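Local coordinates for protein galactonate dehydratase (PDB 5OLC) that is an enolase-superfamily enzyme that joins a mandelate racemase/muconate lactonizing enzyme-type N-terminal domain to a TIM-barrel C-terminal domain and occurs here as an eight-chain assembly, at residues Glu138-Gly143 / Arg198-Ser203; Leu177-Asp182 / Tyr209-Glu214; Glu229-Ser232 / Gly238-Arg241; Leu265-Cys270 / Gln295-Asp300. All coordinates share one frame; numbering follows the deposited sequence.

Contact 1: residues Glu138-Gly143 / Arg198-Ser203; sequences EPYATG and RLMIDS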
# COMPACT_ATOMS: atom_id res chain seq x y z
N GLU A 138 25.46 -29.18 13.44
CA GLU A 138 26.41 -28.58 14.38
C GLU A 138 25.69 -27.60 15.33
O GLU A 138 25.49 -26.43 14.97
CB GLU A 138 27.66 -27.98 13.68
CG GLU A 138 27.40 -26.95 12.59
CD GLU A 138 28.61 -26.15 12.17
OE1 GLU A 138 28.45 -24.94 11.89
OE2 GLU A 138 29.72 -26.72 12.11
N PRO A 139 25.23 -28.05 16.51
CA PRO A 139 24.46 -27.15 17.38
C PRO A 139 25.28 -26.09 18.10
O PRO A 139 26.52 -26.18 18.14
CB PRO A 139 23.76 -28.11 18.36
CG PRO A 139 24.66 -29.27 18.44
CD PRO A 139 25.36 -29.40 17.11
N TYR A 140 24.60 -25.07 18.66
CA TYR A 140 25.25 -24.02 19.42
C TYR A 140 25.01 -24.20 20.92
O TYR A 140 23.98 -24.77 21.33
CB TYR A 140 24.87 -22.61 18.94
CG TYR A 140 23.39 -22.28 18.98
CD1 TYR A 140 22.56 -22.55 17.90
CD2 TYR A 140 22.84 -21.58 20.06
CE1 TYR A 140 21.20 -22.21 17.92
CE2 TYR A 140 21.49 -21.23 20.09
CZ TYR A 140 20.67 -21.55 19.02
OH TYR A 140 19.33 -21.22 19.03
N ALA A 141 25.99 -23.76 21.73
CA ALA A 141 25.95 -23.87 23.18
C ALA A 141 25.34 -22.59 23.79
O ALA A 141 25.86 -21.50 23.54
CB ALA A 141 27.35 -24.10 23.71
N THR A 142 24.25 -22.73 24.58
CA THR A 142 23.60 -21.59 25.25
C THR A 142 24.12 -21.47 26.70
O THR A 142 24.09 -22.45 27.45
CB THR A 142 22.06 -21.66 25.15
OG1 THR A 142 21.58 -22.83 25.80
CG2 THR A 142 21.56 -21.62 23.72
N GLY A 143 24.60 -20.27 27.07
CA GLY A 143 25.16 -19.99 28.39
C GLY A 143 24.90 -18.62 28.99
O GLY A 143 25.73 -17.71 28.86
N ARG A 198 31.69 -18.76 16.12
CA ARG A 198 30.51 -17.90 15.95
C ARG A 198 29.91 -17.54 17.31
O ARG A 198 29.95 -18.35 18.24
CB ARG A 198 29.43 -18.57 15.08
CG ARG A 198 29.74 -18.64 13.60
CD ARG A 198 28.57 -19.17 12.77
NE ARG A 198 27.98 -20.42 13.27
CZ ARG A 198 28.45 -21.64 13.03
NH1 ARG A 198 29.57 -21.79 12.32
NH2 ARG A 198 27.84 -22.71 13.52
N LEU A 199 29.34 -16.34 17.42
CA LEU A 199 28.76 -15.85 18.67
C LEU A 199 27.44 -15.10 18.39
O LEU A 199 27.41 -14.23 17.52
CB LEU A 199 29.80 -14.96 19.39
CG LEU A 199 29.40 -14.25 20.67
CD1 LEU A 199 29.30 -15.22 21.84
CD2 LEU A 199 30.41 -13.18 21.00
N MET A 200 26.37 -15.44 19.14
CA MET A 200 25.04 -14.82 19.01
C MET A 200 24.59 -14.21 20.34
O MET A 200 24.93 -14.75 21.40
CB MET A 200 23.99 -15.84 18.53
CG MET A 200 24.28 -16.46 17.18
SD MET A 200 25.40 -17.88 17.24
CE MET A 200 24.35 -19.08 17.85
N ILE A 201 23.81 -13.11 20.29
CA ILE A 201 23.29 -12.42 21.48
C ILE A 201 21.76 -12.58 21.60
O ILE A 201 21.05 -12.52 20.60
CB ILE A 201 23.77 -10.94 21.56
CG1 ILE A 201 23.38 -10.12 20.31
CG2 ILE A 201 25.28 -10.88 21.79
CD1 ILE A 201 23.28 -8.62 20.50
N ASP A 202 21.26 -12.81 22.84
CA ASP A 202 19.84 -12.99 23.13
C ASP A 202 19.38 -12.03 24.22
O ASP A 202 19.78 -12.17 25.38
CB ASP A 202 19.56 -14.46 23.50
CG ASP A 202 18.10 -14.80 23.81
OD1 ASP A 202 17.20 -14.01 23.43
OD2 ASP A 202 17.86 -15.87 24.41
N SER A 203 18.52 -11.07 23.85
CA SER A 203 17.99 -10.06 24.75
C SER A 203 16.91 -10.59 25.67
O SER A 203 16.90 -10.24 26.85
CB SER A 203 17.45 -8.87 23.96
OG SER A 203 16.62 -8.03 24.74
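Met200 reaches Tyr140 across the wall of a TIM barrel, from one parallel strand to the next but one. Strand 170-174 runs between their strands 136-142 and 198-202 and hydrogen-bonds to both; the two segments meet through side chains alone. Met200 starts with CG anti to its own carbonyl carbon (chi1 -60°), and two further bends in the chain bring CE round over one face of the Tyr140 ring. The methyl lies 3.8 Å from the ring centroid, 25° off the normal, a CH-pi contact displaced toward CG. A slim, flexible thioether suits this buried place, since it can fold onto a flat aromatic without needing a polar partner. Trp226 of strand 224-228 meets Tyr140 edge-to-face and also touches Met200, so the three side chains pack as one cluster. At the far end of the ring Tyr140 OH makes a weak hydrogen bond to Gln275, so a tyrosine serves packing and a polar neighbour at once.

Toward the start of both strands a salt bridge takes over, in a partly exposed place that tolerates charge. Glu138 extends beyond CG, Arg198 bends at chi3, and the chains cross at about a right angle with carboxylate and guanidinium planes 25° apart. One carboxylate oxygen takes both bonds: Arg198 NH2 donates to Glu138 OE1 at 2.8 Å from above the carboxylate plane, Arg198 NH1 weakly at 3.4 Å.

Contact 2: residues Leu177-Asp182 / Tyr209-Glu214; sequences LGIEQD and YKEAIE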
# COMPACT_ATOMS: atom_id res chain seq x y z
N LEU A 177 21.60 -6.91 30.60
CA LEU A 177 22.22 -6.40 31.82
C LEU A 177 22.57 -4.90 31.71
O LEU A 177 23.11 -4.33 32.66
CB LEU A 177 23.49 -7.23 32.10
CG LEU A 177 23.84 -7.53 33.56
CD1 LEU A 177 22.67 -8.14 34.33
CD2 LEU A 177 25.04 -8.45 33.62
N GLY A 178 22.24 -4.29 30.57
CA GLY A 178 22.51 -2.89 30.27
C GLY A 178 23.39 -2.76 29.04
O GLY A 178 24.33 -3.54 28.89
N ILE A 179 23.09 -1.80 28.15
CA ILE A 179 23.84 -1.59 26.91
C ILE A 179 25.36 -1.52 27.17
O ILE A 179 26.10 -2.28 26.54
CB ILE A 179 23.29 -0.38 26.09
CG1 ILE A 179 22.01 -0.78 25.34
CG2 ILE A 179 24.31 0.21 25.10
CD1 ILE A 179 20.84 -0.08 25.82
N GLU A 180 25.82 -0.69 28.12
CA GLU A 180 27.25 -0.58 28.42
C GLU A 180 27.83 -1.81 29.13
O GLU A 180 29.02 -2.10 28.96
CB GLU A 180 27.57 0.72 29.18
CG GLU A 180 27.73 1.92 28.27
CD GLU A 180 28.87 1.89 27.26
OE1 GLU A 180 29.97 1.41 27.61
OE2 GLU A 180 28.66 2.37 26.12
N GLN A 181 27.00 -2.53 29.91
CA GLN A 181 27.40 -3.74 30.64
C GLN A 181 27.60 -4.92 29.67
O GLN A 181 28.56 -5.68 29.80
CB GLN A 181 26.36 -4.09 31.72
CG GLN A 181 26.72 -5.29 32.58
CD GLN A 181 27.60 -4.95 33.76
OE1 GLN A 181 28.83 -4.90 33.66
NE2 GLN A 181 26.98 -4.75 34.92
N ASP A 182 26.67 -5.05 28.70
CA ASP A 182 26.67 -6.09 27.67
C ASP A 182 27.86 -5.91 26.75
O ASP A 182 28.65 -6.84 26.63
CB ASP A 182 25.36 -6.09 26.88
CG ASP A 182 24.13 -6.47 27.68
OD1 ASP A 182 24.29 -6.98 28.82
OD2 ASP A 182 23.01 -6.28 27.18
N TYR A 209 13.27 -0.62 20.97
CA TYR A 209 13.91 -0.26 19.71
C TYR A 209 15.16 0.63 19.85
O TYR A 209 16.18 0.30 19.25
CB TYR A 209 12.90 0.36 18.72
CG TYR A 209 13.54 0.79 17.42
CD1 TYR A 209 14.18 -0.13 16.59
CD2 TYR A 209 13.54 2.13 17.03
CE1 TYR A 209 14.80 0.27 15.41
CE2 TYR A 209 14.15 2.54 15.84
CZ TYR A 209 14.77 1.61 15.03
OH TYR A 209 15.37 2.00 13.87
N LYS A 210 15.08 1.73 20.64
CA LYS A 210 16.20 2.66 20.88
C LYS A 210 17.38 1.97 21.60
O LYS A 210 18.54 2.26 21.31
CB LYS A 210 15.73 3.87 21.70
CG LYS A 210 14.88 4.90 20.95
CD LYS A 210 14.70 6.21 21.74
CE LYS A 210 13.65 6.15 22.83
NZ LYS A 210 13.91 7.14 23.92
N GLU A 211 17.06 1.08 22.54
CA GLU A 211 18.04 0.33 23.33
C GLU A 211 18.67 -0.80 22.52
O GLU A 211 19.84 -1.14 22.75
CB GLU A 211 17.37 -0.23 24.59
CG GLU A 211 17.14 0.81 25.68
CD GLU A 211 16.19 0.46 26.81
OE1 GLU A 211 15.44 -0.54 26.68
OE2 GLU A 211 16.16 1.21 27.81
N ALA A 212 17.90 -1.37 21.58
CA ALA A 212 18.31 -2.47 20.71
C ALA A 212 19.32 -2.04 19.66
O ALA A 212 20.34 -2.71 19.54
CB ALA A 212 17.09 -3.12 20.06
N ILE A 213 19.06 -0.92 18.91
CA ILE A 213 20.01 -0.43 17.90
C ILE A 213 21.27 0.12 18.54
O ILE A 213 22.34 0.03 17.93
CB ILE A 213 19.50 0.55 16.81
CG1 ILE A 213 17.99 0.78 16.86
CG2 ILE A 213 19.94 0.07 15.43
CD1 ILE A 213 17.65 2.21 16.86
N GLU A 214 21.16 0.68 19.76
CA GLU A 214 22.31 1.18 20.51
C GLU A 214 23.29 0.00 20.72
O GLU A 214 24.47 0.13 20.41
CB GLU A 214 21.87 1.77 21.86
CG GLU A 214 22.91 2.69 22.49
CD GLU A 214 22.47 3.50 23.69
OE1 GLU A 214 21.72 2.97 24.54
OE2 GLU A 214 22.89 4.68 23.79
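Ile179 lies against Glu211 and Glu214, joining the first turn of helix 179-193 to the beginning of helix 209-219. The tight part belongs to the isoleucine, whose two branches split the work. CG1 stands beside the backbone N (chi1 -78°) and leads CD1 toward the neighbouring helix. Ile179 CG1 comes to 3.4 Å from Glu211 O. Ile179 CD1 touches Glu211 CB at 3.7 Å, with Glu211 CG and O close by, and lies 3.4 Å from Glu214 OE1, an apolar methyl facing a carboxylate oxygen without a bond. The other branch meets the second glutamate's stem, Ile179 CG2 lying 3.9 Å from Glu214 CG. A branched apolar side chain suits the space between two helices because each branch can meet a different residue.

The loose side is the outer, solvent-facing part of Glu214 and Glu180. Glu214, extended, crosses Ile179 at about a right angle, and no hydrogen bond or salt bridge links the segments. Glu180 OE2 and Glu214 OE2 stay 6.6 Å apart, like charges probably softened by water.

Gly178 holds the N-cap position with a positive phi, where a CB would press on the preceding carbonyl O. Asp182 OD1 accepts Leu177 N at 3.2 Å, tying loop to first turn. In the chain, strand 198-202 separates these outer barrel helices; Leu215 of helix 209-219 also packs on Ile179, while helix 236-245 flanks helix 209-219.

Contact 3: residues Glu229-Ser232 / Gly238-Arg241; sequences EPVS and GYKR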
# COMPACT_ATOMS: atom_id res chain seq x y z
N GLU A 229 15.46 -12.41 19.78
CA GLU A 229 14.38 -11.69 20.46
C GLU A 229 14.82 -10.25 20.92
O GLU A 229 14.82 -9.96 22.12
CB GLU A 229 13.81 -12.55 21.61
CG GLU A 229 13.02 -13.77 21.14
CD GLU A 229 11.55 -13.54 20.82
OE1 GLU A 229 10.77 -13.25 21.75
OE2 GLU A 229 11.17 -13.74 19.64
N PRO A 230 15.26 -9.36 19.98
CA PRO A 230 15.76 -8.03 20.39
C PRO A 230 14.75 -7.09 21.05
O PRO A 230 15.13 -6.32 21.93
CB PRO A 230 16.29 -7.44 19.09
CG PRO A 230 15.51 -8.13 18.03
CD PRO A 230 15.38 -9.53 18.52
N VAL A 231 13.49 -7.11 20.60
CA VAL A 231 12.40 -6.30 21.16
C VAL A 231 11.20 -7.20 21.48
O VAL A 231 11.28 -8.42 21.29
CB VAL A 231 12.01 -5.06 20.28
CG1 VAL A 231 13.18 -4.09 20.12
CG2 VAL A 231 11.44 -5.48 18.93
N SER A 232 10.09 -6.61 21.96
CA SER A 232 8.85 -7.31 22.29
C SER A 232 8.33 -8.12 21.07
O SER A 232 8.30 -7.57 19.96
CB SER A 232 7.79 -6.31 22.73
OG SER A 232 6.50 -6.88 22.85
N GLY A 238 9.19 -2.59 15.16
CA GLY A 238 10.49 -2.44 15.81
C GLY A 238 11.52 -3.38 15.24
O GLY A 238 12.65 -2.97 15.00
N TYR A 239 11.13 -4.65 15.03
CA TYR A 239 11.94 -5.71 14.44
C TYR A 239 12.40 -5.27 13.04
O TYR A 239 13.60 -5.16 12.80
CB TYR A 239 11.12 -7.02 14.33
CG TYR A 239 11.25 -7.97 15.52
CD1 TYR A 239 12.27 -8.92 15.57
CD2 TYR A 239 10.30 -7.98 16.54
CE1 TYR A 239 12.38 -9.80 16.64
CE2 TYR A 239 10.42 -8.85 17.62
CZ TYR A 239 11.46 -9.76 17.67
OH TYR A 239 11.58 -10.63 18.74
N LYS A 240 11.41 -4.93 12.16
CA LYS A 240 11.63 -4.47 10.78
C LYS A 240 12.62 -3.30 10.70
O LYS A 240 13.54 -3.36 9.89
CB LYS A 240 10.31 -4.10 10.08
CG LYS A 240 10.46 -3.99 8.56
CD LYS A 240 9.17 -3.67 7.84
CE LYS A 240 9.36 -3.77 6.35
NZ LYS A 240 8.09 -4.04 5.64
N ARG A 241 12.43 -2.26 11.55
CA ARG A 241 13.29 -1.06 11.63
C ARG A 241 14.72 -1.46 12.05
O ARG A 241 15.68 -0.99 11.44
CB ARG A 241 12.73 -0.05 12.64
CG ARG A 241 11.66 0.95 12.15
CD ARG A 241 11.45 2.13 13.12
NE ARG A 241 11.29 1.70 14.52
CZ ARG A 241 10.13 1.61 15.17
NH1 ARG A 241 9.00 1.94 14.57
NH2 ARG A 241 10.10 1.19 16.43
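Tyr239 of helix 236-245 lies along Pro230, Val231 and Ser232 in a buried, local contact between the loop that follows barrel strand 224-228 and the helix that comes next. Tyr239 supplies the largest share of the surface, about half. From the same side of the ring plane, Pro230 CD comes to 3.6 Å from Tyr239 CE1 and Val231 CG2 to 3.6 Å from Tyr239 CD2, over diagonally opposite ring atoms. A broad, flat side chain can thus serve a rigid proline and a branched valine at once. The carbonyl atom Ser232 O approaches the ring edge, 3.4 Å from Tyr239 CE2.

At the far end the hydroxyl enters a polar corner, with Tyr239 OH 3.3 Å from Glu229 OE2 and 3.4 Å from Val231 O. Glu229 OE2 is itself held by the backbone N of Gly253, which gives this buried oxygen a firm partner. Gly238, having no side chain, lets the valine approach the helix backbone, Val231 CG2 standing 4.2 Å from Gly238 C.

Helix 236-245 lies against the barrel wall here: Ile250 of strand 250-252 touches both Pro230 and Tyr239, and Arg241 on the same helix makes a cation-pi contact with Tyr209 of helix 209-219.

Contact 4: residues Leu265-Cys270 / Gln295-Asp300; sequences LFDKDC and QTYNVD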
# COMPACT_ATOMS: atom_id res chain seq x y z
N LEU A 265 4.15 -12.85 11.04
CA LEU A 265 5.52 -12.42 11.32
C LEU A 265 6.29 -12.20 10.01
O LEU A 265 6.97 -11.18 9.85
CB LEU A 265 6.25 -13.45 12.22
CG LEU A 265 7.72 -13.14 12.58
CD1 LEU A 265 7.81 -12.18 13.72
CD2 LEU A 265 8.46 -14.39 12.92
N PHE A 266 6.16 -13.14 9.06
CA PHE A 266 6.83 -13.09 7.77
C PHE A 266 6.28 -12.00 6.84
O PHE A 266 7.05 -11.46 6.03
CB PHE A 266 6.79 -14.46 7.06
CG PHE A 266 7.42 -15.64 7.77
CD1 PHE A 266 8.66 -15.52 8.41
CD2 PHE A 266 6.83 -16.90 7.72
CE1 PHE A 266 9.25 -16.62 9.03
CE2 PHE A 266 7.44 -18.00 8.34
CZ PHE A 266 8.64 -17.85 8.99
N ASP A 267 4.96 -11.68 6.95
CA ASP A 267 4.31 -10.67 6.12
C ASP A 267 4.85 -9.30 6.39
O ASP A 267 4.77 -8.42 5.53
CB ASP A 267 2.79 -10.66 6.35
CG ASP A 267 1.99 -11.62 5.50
OD1 ASP A 267 2.56 -12.24 4.59
OD2 ASP A 267 0.78 -11.73 5.72
N LYS A 268 5.41 -9.11 7.59
CA LYS A 268 5.94 -7.84 8.03
C LYS A 268 7.48 -7.75 7.91
O LYS A 268 8.06 -6.81 8.45
CB LYS A 268 5.44 -7.51 9.45
CG LYS A 268 3.92 -7.47 9.60
CD LYS A 268 3.48 -6.48 10.69
CE LYS A 268 3.01 -5.13 10.15
NZ LYS A 268 1.63 -4.78 10.61
N ASP A 269 8.13 -8.71 7.21
CA ASP A 269 9.59 -8.75 6.97
C ASP A 269 10.44 -8.48 8.25
O ASP A 269 11.47 -7.79 8.19
CB ASP A 269 9.97 -7.79 5.81
CG ASP A 269 11.00 -8.32 4.81
OD1 ASP A 269 11.19 -9.56 4.74
OD2 ASP A 269 11.63 -7.48 4.10
N CYS A 270 10.00 -9.05 9.40
CA CYS A 270 10.59 -8.88 10.73
C CYS A 270 11.94 -9.53 10.92
O CYS A 270 12.88 -8.88 11.40
CB CYS A 270 9.61 -9.35 11.80
SG CYS A 270 7.95 -8.66 11.65
N GLN A 295 9.99 -21.38 4.03
CA GLN A 295 10.52 -21.71 2.70
C GLN A 295 9.95 -20.82 1.61
O GLN A 295 10.71 -20.23 0.85
CB GLN A 295 10.28 -23.20 2.38
CG GLN A 295 10.85 -23.66 1.04
CD GLN A 295 11.31 -25.10 1.11
OE1 GLN A 295 10.52 -26.04 1.25
NE2 GLN A 295 12.62 -25.29 1.01
N THR A 296 8.62 -20.73 1.53
CA THR A 296 7.88 -19.89 0.58
C THR A 296 8.32 -18.42 0.75
O THR A 296 8.59 -17.75 -0.24
CB THR A 296 6.37 -20.11 0.82
OG1 THR A 296 6.09 -21.51 0.83
CG2 THR A 296 5.51 -19.39 -0.16
N TYR A 297 8.45 -17.95 1.99
CA TYR A 297 8.89 -16.58 2.29
C TYR A 297 10.40 -16.42 2.20
O TYR A 297 10.90 -15.31 2.40
CB TYR A 297 8.36 -16.11 3.67
CG TYR A 297 6.92 -15.69 3.63
CD1 TYR A 297 6.55 -14.43 3.16
CD2 TYR A 297 5.90 -16.57 3.96
CE1 TYR A 297 5.21 -14.04 3.11
CE2 TYR A 297 4.56 -16.21 3.87
CZ TYR A 297 4.22 -14.94 3.45
OH TYR A 297 2.90 -14.58 3.36
N ASN A 298 11.13 -17.50 1.92
CA ASN A 298 12.60 -17.50 1.81
C ASN A 298 13.30 -16.89 3.08
O ASN A 298 14.15 -16.00 2.99
CB ASN A 298 13.04 -16.83 0.48
CG ASN A 298 12.61 -17.58 -0.77
OD1 ASN A 298 13.08 -18.68 -1.06
ND2 ASN A 298 11.71 -16.98 -1.54
N VAL A 299 12.89 -17.39 4.25
CA VAL A 299 13.39 -17.02 5.59
C VAL A 299 13.91 -18.29 6.21
O VAL A 299 13.20 -19.30 6.21
CB VAL A 299 12.30 -16.45 6.54
CG1 VAL A 299 12.93 -15.75 7.74
CG2 VAL A 299 11.33 -15.52 5.81
N ASP A 300 15.12 -18.23 6.81
CA ASP A 300 15.77 -19.36 7.49
C ASP A 300 14.98 -19.76 8.72
O ASP A 300 14.30 -18.93 9.32
CB ASP A 300 17.20 -19.00 7.93
CG ASP A 300 18.08 -18.39 6.86
OD1 ASP A 300 17.81 -17.23 6.46
OD2 ASP A 300 19.09 -19.03 6.49
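Tyr297 and Phe266 pack where two outer helices of the TIM barrel, 258-267 and 283-296, run out. Both are followed by loops that lead back into the barrel wall, and Asn298 turns the second one with a positive phi, in a Schellman motif.

Tyr297 can be followed outward. Its CB sits 4.1 Å from Phe266 CB. With CG anti to the carbonyl carbon (chi1 -78°), the ring is swung across the phenylalanine, and Tyr297 CG comes to 3.6 Å from Phe266 CB. That methylene lies over one face of the tyrosine ring, 18° off its normal, as a CH-pi contact, with Tyr297 CD1 and CD2 each 3.9 Å from Phe266 CB. On one flank Tyr297 CD2 also reaches Phe266 CD2 at 3.9 Å, where the two rings meet obliquely with their planes 31° apart. On the other flank CE1, and beyond it CZ, run out beside Asp267. Finally Tyr297 OH lies 2.7 Å from Asp267 OD1, a weak bond, and also makes a weak hydrogen bond with Tyr297 OH of a neighbouring subunit.

A tyrosine suits this place because its ring body shields a phenylalanine while its hydroxyl reaches the exposed Asp267. Asp267 is probably ionised, its OD2 forming a salt bridge with Lys263 one turn back on the same helix. Phe266, by contrast, is buried, and Val299 packs against another part of its ring, at CD1 and CE1. The valine has CG2 beside its backbone N, and that methyl lies alongside the phenyl ring, Val299 CG2 being 3.7 Å from Phe266 CD1.

All four contacts belong to the barrel, contact 1 in its wall and contacts 2 to 4 among its outer helices and loops. Contact 3 is the middle piece: its centre is about 13 Å from that of contact 2, 14 Å from contact 4 and 18 Å from contact 1, and it touches all three. Ser203 packs on Glu229 and Pro230; Val231 meets Tyr209 and Ala212; Tyr239 meets Cys270. Between subunits, Arg241 of contact 3 forms a salt bridge with Asp269, a residue of contact 4, of a neighbouring subunit. Enolase-superfamily active sites generally lie at the C-terminal ends of the barrel strands, the end where Ser203 and Glu229 directly follow strands 198-202 and 224-228.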